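Long-range contacts in fiber protein (Human adenovirus 14, PDB 3F0Y), which forms the trimeric knob at the tip of the adenovirus fiber, the part that probably engages the cellular receptor CD46: residues 15-20 / 97-102; 87-92 / 164-169; 158-163 / 171-176. All coordinates share one frame; numbering follows the deposited sequence.

Interaction 1 (15-20 / 97-102); sequences NTLWTG and TPLNHK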
ATOM      1  N   ASN A  15     -11.946  -2.415  15.353  1.00 24.21           N
ATOM      2  CA  ASN A  15     -10.847  -2.842  14.478  1.00 23.93           C
ATOM      3  C   ASN A  15      -9.908  -1.688  14.124  1.00 23.44           C
ATOM      4  O   ASN A  15      -8.866  -1.907  13.507  1.00 23.12           O
ATOM      5  CB  ASN A  15     -11.377  -3.477  13.186  1.00 24.00           C
ATOM      6  CG  ASN A  15     -11.979  -4.852  13.411  1.00 24.72           C
ATOM      7  OD1 ASN A  15     -11.434  -5.672  14.151  1.00 25.73           O
ATOM      8  ND2 ASN A  15     -13.104  -5.115  12.757  1.00 25.80           N
ATOM      9  N   THR A  16     -10.292  -0.470  14.504  1.00 22.88           N
ATOM     10  CA  THR A  16      -9.477   0.720  14.296  1.00 22.65           C
ATOM     11  C   THR A  16      -8.999   1.272  15.635  1.00 22.36           C
ATOM     12  O   THR A  16      -9.769   1.354  16.589  1.00 22.16           O
ATOM     13  CB  THR A  16     -10.277   1.819  13.571  1.00 22.50           C
ATOM     14  OG1 THR A  16     -10.559   1.399  12.232  1.00 22.56           O
ATOM     15  CG2 THR A  16      -9.502   3.131  13.533  1.00 22.67           C
ATOM     16  N   LEU A  17      -7.718   1.625  15.696  1.00 22.05           N
ATOM     17  CA  LEU A  17      -7.152   2.372  16.811  1.00 21.95           C
ATOM     18  C   LEU A  17      -6.502   3.602  16.197  1.00 21.72           C
ATOM     19  O   LEU A  17      -5.554   3.475  15.423  1.00 21.66           O
ATOM     20  CB  LEU A  17      -6.114   1.522  17.548  1.00 21.89           C
ATOM     21  CG  LEU A  17      -5.497   2.106  18.819  1.00 22.09           C
ATOM     22  CD1 LEU A  17      -6.567   2.388  19.864  1.00 22.39           C
ATOM     23  CD2 LEU A  17      -4.436   1.162  19.372  1.00 22.13           C
ATOM     24  N   TRP A  18      -7.020   4.787  16.512  1.00 21.42           N
ATOM     25  CA  TRP A  18      -6.577   5.996  15.818  1.00 21.37           C
ATOM     26  C   TRP A  18      -6.598   7.264  16.671  1.00 21.35           C
ATOM     27  O   TRP A  18      -7.017   7.244  17.828  1.00 21.28           O
ATOM     28  CB  TRP A  18      -7.384   6.179  14.518  1.00 20.95           C
ATOM     29  CG  TRP A  18      -8.803   6.661  14.672  1.00 20.71           C
ATOM     30  CD1 TRP A  18      -9.557   6.678  15.808  1.00 20.47           C
ATOM     31  CD2 TRP A  18      -9.642   7.172  13.628  1.00 20.39           C
ATOM     32  NE1 TRP A  18     -10.803   7.185  15.543  1.00 20.31           N
ATOM     33  CE2 TRP A  18     -10.887   7.490  14.210  1.00 20.41           C
ATOM     34  CE3 TRP A  18      -9.460   7.396  12.259  1.00 20.33           C
ATOM     35  CZ2 TRP A  18     -11.946   8.020  13.470  1.00 20.36           C
ATOM     36  CZ3 TRP A  18     -10.511   7.923  11.523  1.00 20.50           C
ATOM     37  CH2 TRP A  18     -11.741   8.229  12.132  1.00 20.49           C
ATOM     38  N   THR A  19      -6.129   8.356  16.074  1.00 21.48           N
ATOM     39  CA  THR A  19      -6.072   9.667  16.719  1.00 21.67           C
ATOM     40  C   THR A  19      -7.345  10.481  16.502  1.00 21.97           C
ATOM     41  O   THR A  19      -7.526  11.531  17.122  1.00 22.02           O
ATOM     42  CB  THR A  19      -4.922  10.497  16.127  1.00 21.64           C
ATOM     43  OG1 THR A  19      -5.092  10.585  14.707  1.00 20.98           O
ATOM     44  CG2 THR A  19      -3.578   9.863  16.442  1.00 21.42           C
ATOM     45  N   GLY A  20      -8.210  10.007  15.607  1.00 22.17           N
ATOM     46  CA  GLY A  20      -9.350  10.783  15.137  1.00 22.38           C
ATOM     47  C   GLY A  20      -8.931  11.643  13.960  1.00 22.63           C
ATOM     48  O   GLY A  20      -7.735  11.802  13.692  1.00 22.53           O
ATOM     49  N   THR A  97      -1.684  12.493  23.148  1.00 23.34           N
ATOM     50  CA  THR A  97      -3.060  12.070  23.379  1.00 23.31           C
ATOM     51  C   THR A  97      -3.168  10.578  23.066  1.00 23.40           C
ATOM     52  O   THR A  97      -2.775  10.152  21.980  1.00 23.48           O
ATOM     53  CB  THR A  97      -4.037  12.843  22.480  1.00 23.39           C
ATOM     54  OG1 THR A  97      -3.879  14.250  22.702  1.00 23.88           O
ATOM     55  CG2 THR A  97      -5.477  12.442  22.778  1.00 23.35           C
ATOM     56  N   PRO A  98      -3.699   9.776  24.012  1.00 23.31           N
ATOM     57  CA  PRO A  98      -3.847   8.345  23.745  1.00 23.21           C
ATOM     58  C   PRO A  98      -4.716   8.053  22.524  1.00 23.13           C
ATOM     59  O   PRO A  98      -5.598   8.844  22.185  1.00 23.18           O
ATOM     60  CB  PRO A  98      -4.530   7.816  25.010  1.00 23.23           C
ATOM     61  CG  PRO A  98      -4.259   8.821  26.054  1.00 23.33           C
ATOM     62  CD  PRO A  98      -4.178  10.134  25.358  1.00 23.39           C
ATOM     63  N   LEU A  99      -4.450   6.928  21.870  1.00 23.01           N
ATOM     64  CA  LEU A  99      -5.294   6.461  20.781  1.00 22.94           C
ATOM     65  C   LEU A  99      -6.530   5.785  21.362  1.00 22.88           C
ATOM     66  O   LEU A  99      -6.501   5.273  22.484  1.00 22.93           O
ATOM     67  CB  LEU A  99      -4.540   5.462  19.899  1.00 22.91           C
ATOM     68  CG  LEU A  99      -3.228   5.934  19.271  1.00 22.92           C
ATOM     69  CD1 LEU A  99      -2.488   4.754  18.657  1.00 22.86           C
ATOM     70  CD2 LEU A  99      -3.481   7.019  18.230  1.00 22.71           C
ATOM     71  N   ASN A 100      -7.612   5.797  20.595  1.00 22.69           N
ATOM     72  CA  ASN A 100      -8.807   5.039  20.938  1.00 22.69           C
ATOM     73  C   ASN A 100      -9.491   4.570  19.656  1.00 22.64           C
ATOM     74  O   ASN A 100      -8.991   4.809  18.554  1.00 22.51           O
ATOM     75  CB  ASN A 100      -9.751   5.880  21.806  1.00 22.62           C
ATOM     76  CG  ASN A 100     -10.560   5.034  22.783  1.00 22.67           C
ATOM     77  OD1 ASN A 100     -11.293   4.130  22.381  1.00 22.73           O
ATOM     78  ND2 ASN A 100     -10.433   5.332  24.070  1.00 22.40           N
ATOM     79  N   HIS A 101     -10.626   3.896  19.801  1.00 22.56           N
ATOM     80  CA  HIS A 101     -11.340   3.331  18.663  1.00 22.52           C
ATOM     81  C   HIS A 101     -12.079   4.382  17.844  1.00 22.53           C
ATOM     82  O   HIS A 101     -12.158   5.549  18.232  1.00 22.64           O
ATOM     83  CB  HIS A 101     -12.315   2.255  19.143  1.00 22.44           C
ATOM     84  CG  HIS A 101     -11.638   1.047  19.708  1.00 22.16           C
ATOM     85  ND1 HIS A 101     -10.636   0.381  19.037  1.00 21.58           N
ATOM     86  CD2 HIS A 101     -11.822   0.379  20.869  1.00 22.12           C
ATOM     87  CE1 HIS A 101     -10.229  -0.643  19.764  1.00 22.12           C
ATOM     88  NE2 HIS A 101     -10.933  -0.666  20.880  1.00 21.94           N
ATOM     89  N   LYS A 102     -12.608   3.953  16.701  1.00 22.55           N
ATOM     90  CA  LYS A 102     -13.387   4.823  15.831  1.00 22.60           C
ATOM     91  C   LYS A 102     -14.727   5.168  16.473  1.00 22.68           C
ATOM     92  O   LYS A 102     -15.422   4.296  16.990  1.00 22.54           O
ATOM     93  CB  LYS A 102     -13.619   4.161  14.467  1.00 22.53           C
ATOM     94  CG  LYS A 102     -14.397   5.023  13.478  1.00 22.53           C
ATOM     95  CD  LYS A 102     -14.536   4.341  12.128  1.00 22.47           C
ATOM     96  CE  LYS A 102     -15.641   4.972  11.287  1.00 22.18           C
ATOM     97  NZ  LYS A 102     -15.368   6.394  10.947  1.00 21.94           N
TER
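Leu99 pushes its side chain up against the strand 16-18, crossing Leu17 at about a right angle, with Leu99 CB 3.7 Å from Leu17 CG. One branch, CD1, stays with Leu17; the other reaches past the Trp18 carbonyl to run alongside Thr19, where Leu99 CD2 and Thr19 CG2 are tightly packed at 3.4 Å. The Trp18 indole is sandwiched: Gly20 CA sits over the centre of one face, Thr16 CG2 and Lys102 CB toward the rim of the other. NE1 is hydrogen-bonded to Asn106 O. In His101, CG sits beside the backbone N (chi1 -67°), and the ring, turned by chi2 of -51°, presents its ND1 edge to Thr16; ND1 donates to Thr16 O (2.8 Å) almost exactly in the ring plane. Its NE2 meets the backbone N of Thr113, leaving the ring held at both nitrogens. Between these side chains the backbones pair through Trp18 N to Asn100 O (2.8 Å) and the longer Asn100 N to Trp18 O (3.2 Å). Lys102 NZ is hydrogen-bonded to Gly104 O and also forms a salt bridge with Asp207 of the second subunit. A single antiparallel bridge thus ties a loop to an edge strand of the knob's antiparallel β-sandwich, beside the trimer interface.

Interaction 2 (87-92 / 164-169); sequences NLLTSL and AIRADT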
ATOM      1  N   ASN A  87      -1.046   0.260  25.435  1.00 23.31           N
ATOM      2  CA  ASN A  87      -1.484   1.633  25.662  1.00 23.50           C
ATOM      3  C   ASN A  87      -0.330   2.616  25.508  1.00 23.52           C
ATOM      4  O   ASN A  87       0.774   2.375  26.005  1.00 23.43           O
ATOM      5  CB  ASN A  87      -2.113   1.772  27.051  1.00 23.66           C
ATOM      6  CG  ASN A  87      -3.437   1.042  27.165  1.00 24.08           C
ATOM      7  OD1 ASN A  87      -4.287   1.134  26.279  1.00 24.77           O
ATOM      8  ND2 ASN A  87      -3.622   0.318  28.263  1.00 25.19           N
ATOM      9  N   LEU A  88      -0.601   3.727  24.827  1.00 23.61           N
ATOM     10  CA  LEU A  88       0.408   4.744  24.544  1.00 23.71           C
ATOM     11  C   LEU A  88       0.953   5.368  25.827  1.00 23.83           C
ATOM     12  O   LEU A  88       0.186   5.751  26.711  1.00 23.91           O
ATOM     13  CB  LEU A  88      -0.192   5.839  23.654  1.00 23.70           C
ATOM     14  CG  LEU A  88       0.727   6.982  23.215  1.00 23.66           C
ATOM     15  CD1 LEU A  88       1.830   6.467  22.304  1.00 23.80           C
ATOM     16  CD2 LEU A  88      -0.078   8.071  22.525  1.00 23.62           C
ATOM     17  N   LEU A  89       2.278   5.453  25.917  1.00 23.92           N
ATOM     18  CA  LEU A  89       2.950   6.151  27.011  1.00 24.00           C
ATOM     19  C   LEU A  89       3.229   7.582  26.558  1.00 24.10           C
ATOM     20  O   LEU A  89       4.241   7.851  25.912  1.00 24.10           O
ATOM     21  CB  LEU A  89       4.247   5.430  27.391  1.00 23.92           C
ATOM     22  CG  LEU A  89       4.063   4.029  27.987  1.00 23.91           C
ATOM     23  CD1 LEU A  89       5.369   3.245  27.976  1.00 23.46           C
ATOM     24  CD2 LEU A  89       3.498   4.114  29.401  1.00 23.81           C
ATOM     25  N   THR A  90       2.317   8.491  26.899  1.00 24.25           N
ATOM     26  CA  THR A  90       2.326   9.853  26.356  1.00 24.42           C
ATOM     27  C   THR A  90       3.539  10.678  26.784  1.00 24.50           C
ATOM     28  O   THR A  90       4.010  11.525  26.025  1.00 24.62           O
ATOM     29  CB  THR A  90       1.048  10.630  26.744  1.00 24.52           C
ATOM     30  OG1 THR A  90       0.957  10.730  28.171  1.00 24.62           O
ATOM     31  CG2 THR A  90      -0.194   9.936  26.199  1.00 24.61           C
ATOM     32  N   SER A  91       4.034  10.435  27.997  1.00 24.60           N
ATOM     33  CA  SER A  91       5.194  11.166  28.517  1.00 24.53           C
ATOM     34  C   SER A  91       6.467  10.873  27.718  1.00 24.46           C
ATOM     35  O   SER A  91       7.291  11.763  27.517  1.00 24.63           O
ATOM     36  CB  SER A  91       5.419  10.839  29.996  1.00 24.61           C
ATOM     37  OG  SER A  91       5.689   9.460  30.178  1.00 25.33           O
ATOM     38  N   LEU A  92       6.622   9.629  27.270  1.00 24.23           N
ATOM     39  CA  LEU A  92       7.787   9.227  26.478  1.00 24.06           C
ATOM     40  C   LEU A  92       7.608   9.488  24.983  1.00 23.88           C
ATOM     41  O   LEU A  92       8.594   9.607  24.252  1.00 23.81           O
ATOM     42  CB  LEU A  92       8.080   7.740  26.680  1.00 24.14           C
ATOM     43  CG  LEU A  92       8.422   7.268  28.093  1.00 24.10           C
ATOM     44  CD1 LEU A  92       8.452   5.749  28.131  1.00 23.98           C
ATOM     45  CD2 LEU A  92       9.751   7.850  28.559  1.00 24.20           C
ATOM     46  N   ALA A 164      14.125  -0.281  23.315  1.00 23.52           N
ATOM     47  CA  ALA A 164      13.244   0.362  24.285  1.00 23.76           C
ATOM     48  C   ALA A 164      14.017   1.450  25.018  1.00 24.10           C
ATOM     49  O   ALA A 164      15.241   1.383  25.118  1.00 24.35           O
ATOM     50  CB  ALA A 164      12.706  -0.662  25.271  1.00 23.83           C
ATOM     51  N   ILE A 165      13.299   2.451  25.523  1.00 24.42           N
ATOM     52  CA  ILE A 165      13.919   3.566  26.252  1.00 24.44           C
ATOM     53  C   ILE A 165      13.633   3.538  27.758  1.00 24.59           C
ATOM     54  O   ILE A 165      14.269   4.263  28.524  1.00 24.79           O
ATOM     55  CB  ILE A 165      13.491   4.940  25.671  1.00 24.54           C
ATOM     56  CG1 ILE A 165      11.976   5.152  25.780  1.00 24.62           C
ATOM     57  CG2 ILE A 165      13.933   5.058  24.219  1.00 24.47           C
ATOM     58  CD1 ILE A 165      11.551   6.574  25.478  1.00 24.63           C
ATOM     59  N   ARG A 166      12.673   2.712  28.172  1.00 24.57           N
ATOM     60  CA  ARG A 166      12.318   2.568  29.581  1.00 24.46           C
ATOM     61  C   ARG A 166      11.753   1.167  29.813  1.00 24.40           C
ATOM     62  O   ARG A 166      11.261   0.527  28.879  1.00 24.49           O
ATOM     63  CB  ARG A 166      11.306   3.646  29.984  1.00 24.52           C
ATOM     64  CG  ARG A 166      11.283   3.959  31.478  1.00 24.61           C
ATOM     65  CD  ARG A 166      10.551   5.262  31.785  1.00 24.75           C
ATOM     66  NE  ARG A 166       9.112   5.174  31.536  1.00 24.95           N
ATOM     67  CZ  ARG A 166       8.231   6.142  31.792  1.00 25.16           C
ATOM     68  NH1 ARG A 166       8.620   7.297  32.312  1.00 25.34           N
ATOM     69  NH2 ARG A 166       6.944   5.951  31.528  1.00 25.48           N
ATOM     70  N   ALA A 167      11.823   0.699  31.060  1.00 24.24           N
ATOM     71  CA  ALA A 167      11.433  -0.675  31.409  1.00 24.05           C
ATOM     72  C   ALA A 167       9.997  -1.029  31.013  1.00 23.88           C
ATOM     73  O   ALA A 167       9.711  -2.177  30.667  1.00 23.97           O
ATOM     74  CB  ALA A 167      11.636  -0.919  32.903  1.00 24.19           C
ATOM     75  N   ASP A 168       9.104  -0.045  31.061  1.00 23.57           N
ATOM     76  CA  ASP A 168       7.691  -0.266  30.745  1.00 23.33           C
ATOM     77  C   ASP A 168       7.345  -0.067  29.265  1.00 22.99           C
ATOM     78  O   ASP A 168       6.177  -0.146  28.897  1.00 23.07           O
ATOM     79  CB  ASP A 168       6.802   0.636  31.612  1.00 23.47           C
ATOM     80  CG  ASP A 168       7.046   2.113  31.368  1.00 23.83           C
ATOM     81  OD1 ASP A 168       8.109   2.454  30.806  1.00 24.44           O
ATOM     82  OD2 ASP A 168       6.179   2.930  31.740  1.00 24.47           O
ATOM     83  N   THR A 169       8.348   0.191  28.426  1.00 22.54           N
ATOM     84  CA  THR A 169       8.131   0.339  26.986  1.00 22.12           C
ATOM     85  C   THR A 169       8.220  -1.027  26.306  1.00 21.63           C
ATOM     86  O   THR A 169       9.313  -1.516  26.013  1.00 21.74           O
ATOM     87  CB  THR A 169       9.152   1.307  26.355  1.00 22.21           C
ATOM     88  OG1 THR A 169       9.022   2.600  26.961  1.00 22.50           O
ATOM     89  CG2 THR A 169       8.913   1.430  24.859  1.00 22.51           C
TER
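Leu92 and Leu89 both carry CG beside the backbone N, anti to the carbonyl carbon (chi1 -61° and -66°), and this swings their methyl groups across to the 164-169 loop. On that side Arg166 sets out with CG anti to its N and then bends at chi3 (69°), folding the guanidinium back over Leu92. Leu92 CD1 lies over one face of that group, toward its rim, 3.5 Å from Arg166 NE. The same methyl reaches Thr169 OG1 at 3.4 Å, a hydroxyl that the contact buries and for which the model offers no hydrogen-bonding partner. Leu92 CD2 takes the other direction, meeting Ile165 CD1 at 3.8 Å as the two side chains slide past each other in opposite senses. Leu89 meets the turn at Asp168: its CD1 approaches Asp168 O at 3.6 Å, and its CD2 lies 3.7 Å from Asp168 OD2, with the edge of the Arg166 guanidinium farther off.

No hydrogen bond joins the two segments; the polar work is done within 164-169. Arg166 grips Asp168 side-on, NE to OD1 (3.0 Å) and NH2 to OD2 (3.1 Å), the first bond nearly in the guanidinium plane and the second tilted from it. That pairing should restrict rotation of the guanidinium and keep its face turned to Leu92. Phe81 of strand 73-82 packs against Leu92, Ile165 and Thr169. The arrangement is a loop-to-loop contact at the knob surface, in which a type I β-turn, closed by Thr169 N to Arg166 O and braced by the Arg166–Asp168 salt bridge, rests on a pair of leucines.

Interaction 3 (158-163 / 171-176); sequences VMLNQR and YCIRIT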
ATOM      1  N   VAL A 158      10.360   3.843   8.959  1.00 18.68           N
ATOM      2  CA  VAL A 158       9.696   3.355  10.156  1.00 18.68           C
ATOM      3  C   VAL A 158      10.564   2.271  10.779  1.00 18.77           C
ATOM      4  O   VAL A 158      11.044   1.378  10.080  1.00 18.64           O
ATOM      5  CB  VAL A 158       8.300   2.782   9.838  1.00 18.66           C
ATOM      6  CG1 VAL A 158       7.646   2.226  11.099  1.00 18.45           C
ATOM      7  CG2 VAL A 158       7.424   3.843   9.201  1.00 18.60           C
ATOM      8  N   MET A 159      10.793   2.370  12.086  1.00 18.82           N
ATOM      9  CA  MET A 159      11.443   1.302  12.829  1.00 18.97           C
ATOM     10  C   MET A 159      10.473   0.800  13.887  1.00 18.92           C
ATOM     11  O   MET A 159       9.975   1.577  14.701  1.00 18.75           O
ATOM     12  CB  MET A 159      12.742   1.771  13.486  1.00 18.92           C
ATOM     13  CG  MET A 159      13.580   0.618  14.031  1.00 18.98           C
ATOM     14  SD  MET A 159      15.168   1.114  14.727  1.00 19.65           S
ATOM     15  CE  MET A 159      14.638   1.952  16.218  1.00 19.09           C
ATOM     16  N   LEU A 160      10.203  -0.499  13.855  1.00 19.04           N
ATOM     17  CA  LEU A 160       9.318  -1.129  14.822  1.00 19.34           C
ATOM     18  C   LEU A 160      10.147  -1.772  15.921  1.00 19.52           C
ATOM     19  O   LEU A 160      11.100  -2.495  15.638  1.00 19.66           O
ATOM     20  CB  LEU A 160       8.451  -2.183  14.135  1.00 19.17           C
ATOM     21  CG  LEU A 160       7.618  -1.669  12.960  1.00 18.85           C
ATOM     22  CD1 LEU A 160       6.854  -2.808  12.314  1.00 18.62           C
ATOM     23  CD2 LEU A 160       6.671  -0.569  13.407  1.00 18.54           C
ATOM     24  N   ASN A 161       9.778  -1.501  17.172  1.00 19.88           N
ATOM     25  CA  ASN A 161      10.449  -2.074  18.337  1.00 20.30           C
ATOM     26  C   ASN A 161      11.965  -1.813  18.321  1.00 20.76           C
ATOM     27  O   ASN A 161      12.377  -0.659  18.417  1.00 20.92           O
ATOM     28  CB  ASN A 161      10.096  -3.563  18.461  1.00 20.13           C
ATOM     29  CG  ASN A 161       8.610  -3.789  18.695  1.00 19.70           C
ATOM     30  OD1 ASN A 161       7.905  -2.902  19.175  1.00 18.87           O
ATOM     31  ND2 ASN A 161       8.129  -4.979  18.354  1.00 18.95           N
ATOM     32  N   GLN A 162      12.777  -2.865  18.194  1.00 21.46           N
ATOM     33  CA  GLN A 162      14.245  -2.765  18.129  1.00 21.77           C
ATOM     34  C   GLN A 162      14.901  -2.346  19.446  1.00 22.02           C
ATOM     35  O   GLN A 162      15.720  -3.086  19.994  1.00 22.14           O
ATOM     36  CB  GLN A 162      14.701  -1.840  16.984  1.00 21.81           C
ATOM     37  CG  GLN A 162      16.216  -1.678  16.864  1.00 22.47           C
ATOM     38  CD  GLN A 162      16.955  -2.999  16.867  1.00 24.09           C
ATOM     39  OE1 GLN A 162      16.631  -3.903  16.100  1.00 25.91           O
ATOM     40  NE2 GLN A 162      17.956  -3.120  17.735  1.00 25.52           N
ATOM     41  N   ARG A 163      14.566  -1.158  19.939  1.00 22.32           N
ATOM     42  CA  ARG A 163      15.182  -0.658  21.162  1.00 22.98           C
ATOM     43  C   ARG A 163      14.164   0.081  22.036  1.00 23.11           C
ATOM     44  O   ARG A 163      13.410   0.927  21.557  1.00 23.05           O
ATOM     45  CB  ARG A 163      16.418   0.195  20.817  1.00 23.05           C
ATOM     46  CG  ARG A 163      16.338   1.691  21.088  1.00 23.88           C
ATOM     47  CD  ARG A 163      17.581   2.407  20.554  1.00 24.37           C
ATOM     48  NE  ARG A 163      17.285   3.180  19.348  1.00 25.84           N
ATOM     49  CZ  ARG A 163      16.805   4.424  19.340  1.00 26.46           C
ATOM     50  NH1 ARG A 163      16.557   5.071  20.475  1.00 27.35           N
ATOM     51  NH2 ARG A 163      16.569   5.031  18.183  1.00 26.76           N
ATOM     52  N   TYR A 171       6.408  -1.892  23.379  1.00 19.30           N
ATOM     53  CA  TYR A 171       6.302  -1.765  21.923  1.00 18.98           C
ATOM     54  C   TYR A 171       6.675  -0.362  21.468  1.00 18.63           C
ATOM     55  O   TYR A 171       6.418   0.614  22.176  1.00 18.35           O
ATOM     56  CB  TYR A 171       4.885  -2.101  21.453  1.00 18.76           C
ATOM     57  CG  TYR A 171       4.381  -3.420  21.983  1.00 18.69           C
ATOM     58  CD1 TYR A 171       3.581  -3.474  23.122  1.00 18.49           C
ATOM     59  CD2 TYR A 171       4.725  -4.616  21.363  1.00 18.50           C
ATOM     60  CE1 TYR A 171       3.123  -4.685  23.618  1.00 18.52           C
ATOM     61  CE2 TYR A 171       4.274  -5.831  21.853  1.00 18.69           C
ATOM     62  CZ  TYR A 171       3.476  -5.860  22.980  1.00 18.66           C
ATOM     63  OH  TYR A 171       3.032  -7.066  23.464  1.00 18.85           O
ATOM     64  N   CYS A 172       7.281  -0.270  20.283  1.00 18.64           N
ATOM     65  CA  CYS A 172       7.708   1.012  19.727  1.00 18.65           C
ATOM     66  C   CYS A 172       7.378   1.127  18.244  1.00 18.35           C
ATOM     67  O   CYS A 172       7.527   0.164  17.484  1.00 18.07           O
ATOM     68  CB  CYS A 172       9.218   1.204  19.903  1.00 18.74           C
ATOM     69  SG  CYS A 172       9.839   0.829  21.541  1.00 20.59           S
ATOM     70  N   ILE A 173       6.927   2.313  17.849  1.00 18.11           N
ATOM     71  CA  ILE A 173       6.821   2.690  16.448  1.00 17.98           C
ATOM     72  C   ILE A 173       7.490   4.052  16.307  1.00 17.76           C
ATOM     73  O   ILE A 173       7.032   5.035  16.883  1.00 17.59           O
ATOM     74  CB  ILE A 173       5.352   2.789  15.982  1.00 17.95           C
ATOM     75  CG1 ILE A 173       4.614   1.467  16.213  1.00 17.99           C
ATOM     76  CG2 ILE A 173       5.290   3.170  14.509  1.00 18.06           C
ATOM     77  CD1 ILE A 173       3.136   1.531  15.875  1.00 18.01           C
ATOM     78  N   ARG A 174       8.592   4.093  15.565  1.00 17.68           N
ATOM     79  CA  ARG A 174       9.313   5.334  15.310  1.00 17.70           C
ATOM     80  C   ARG A 174       9.219   5.652  13.827  1.00 17.48           C
ATOM     81  O   ARG A 174       9.738   4.910  12.999  1.00 17.46           O
ATOM     82  CB  ARG A 174      10.776   5.196  15.720  1.00 17.78           C
ATOM     83  CG  ARG A 174      10.999   4.992  17.209  1.00 17.92           C
ATOM     84  CD  ARG A 174      12.480   5.062  17.531  1.00 18.27           C
ATOM     85  NE  ARG A 174      12.768   4.998  18.965  1.00 18.48           N
ATOM     86  CZ  ARG A 174      13.049   3.887  19.645  1.00 19.11           C
ATOM     87  NH1 ARG A 174      13.064   2.698  19.050  1.00 19.61           N
ATOM     88  NH2 ARG A 174      13.313   3.971  20.943  1.00 19.25           N
ATOM     89  N   ILE A 175       8.547   6.754  13.501  1.00 17.33           N
ATOM     90  CA  ILE A 175       8.324   7.156  12.117  1.00 17.21           C
ATOM     91  C   ILE A 175       9.126   8.418  11.835  1.00 17.08           C
ATOM     92  O   ILE A 175       8.875   9.459  12.437  1.00 16.99           O
ATOM     93  CB  ILE A 175       6.831   7.439  11.843  1.00 17.17           C
ATOM     94  CG1 ILE A 175       5.954   6.295  12.365  1.00 17.21           C
ATOM     95  CG2 ILE A 175       6.596   7.644  10.356  1.00 17.20           C
ATOM     96  CD1 ILE A 175       4.471   6.602  12.322  1.00 17.22           C
ATOM     97  N   THR A 176      10.090   8.315  10.921  1.00 16.98           N
ATOM     98  CA  THR A 176      10.977   9.427  10.590  1.00 17.05           C
ATOM     99  C   THR A 176      10.700   9.942   9.186  1.00 17.07           C
ATOM    100  O   THR A 176      10.847   9.208   8.211  1.00 16.88           O
ATOM    101  CB  THR A 176      12.457   9.006  10.666  1.00 16.93           C
ATOM    102  OG1 THR A 176      12.770   8.593  12.000  1.00 16.70           O
ATOM    103  CG2 THR A 176      13.376  10.163  10.268  1.00 16.97           C
TER
HETATM  104  O   HOH W   1      11.090   1.566  17.118  1.00 18.08           O
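Arg174 grips the carbonyl of Arg163 end-on, NH1 and NH2 each 3.1 Å from Arg163 O, which lies close to the guanidinium plane. NH1 uses a lone pair of that oxygen; NH2 comes from above the carbonyl plane. NE, the third nitrogen, makes a salt bridge with Glu79. Over one face of Arg174 the guanidinium of Arg163 is stacked, centres 3.8 Å apart and planes 18° from parallel. Met159 CE lies 3.3 Å from Arg174 NH1. A water donates to Met159 O and Asn161 O and accepts a weak bond from NH1.

The Arg174 chain, extended from CG to NE (chi2 -172°, chi3 175°), carries the guanidinium out to that carbonyl from the hairpin. There Met159 and Arg174 form the hydrogen-bonded pair, while Val158 and Leu160 lie beside Ile175 and Ile173 on the face packed against strand 199-204. Where strand 158-160 ends, Asn161 prolongs the pairing: OD1 accepts from Cys172 N (2.9 Å) while its own N donates to Cys172 O. Asn161 ND2 is held by Tyr125 O and Pro120 O.

Two arginines can thus stack despite like charge, probably because the Glu79 carboxylate and the Arg163 carbonyl offset the repulsion.

How the interactions relate
Interactions 1 and 3 are buried, whereas interaction 2 lies at the surface. Each buried contact involves a different one of the two four-stranded sheets: interaction 1 adds a loop to the edge of one, and interaction 3 pairs neighbouring strands within the other. Both rely on backbone hydrogen bonds, which interaction 2 lacks between its segments. Interaction 2 bridges the others, sharing the long 83-101 loop region with interaction 1, where Leu88 packs on Thr97 and Pro98, and the hairpin loop with interaction 3, where Ile165 touches Arg174. In interaction 2 an arginine pairs with an aspartate of its own turn; in interaction 3 the buried Arg174 is held by a carbonyl and a glutamate. Only interaction 1 reaches a second subunit.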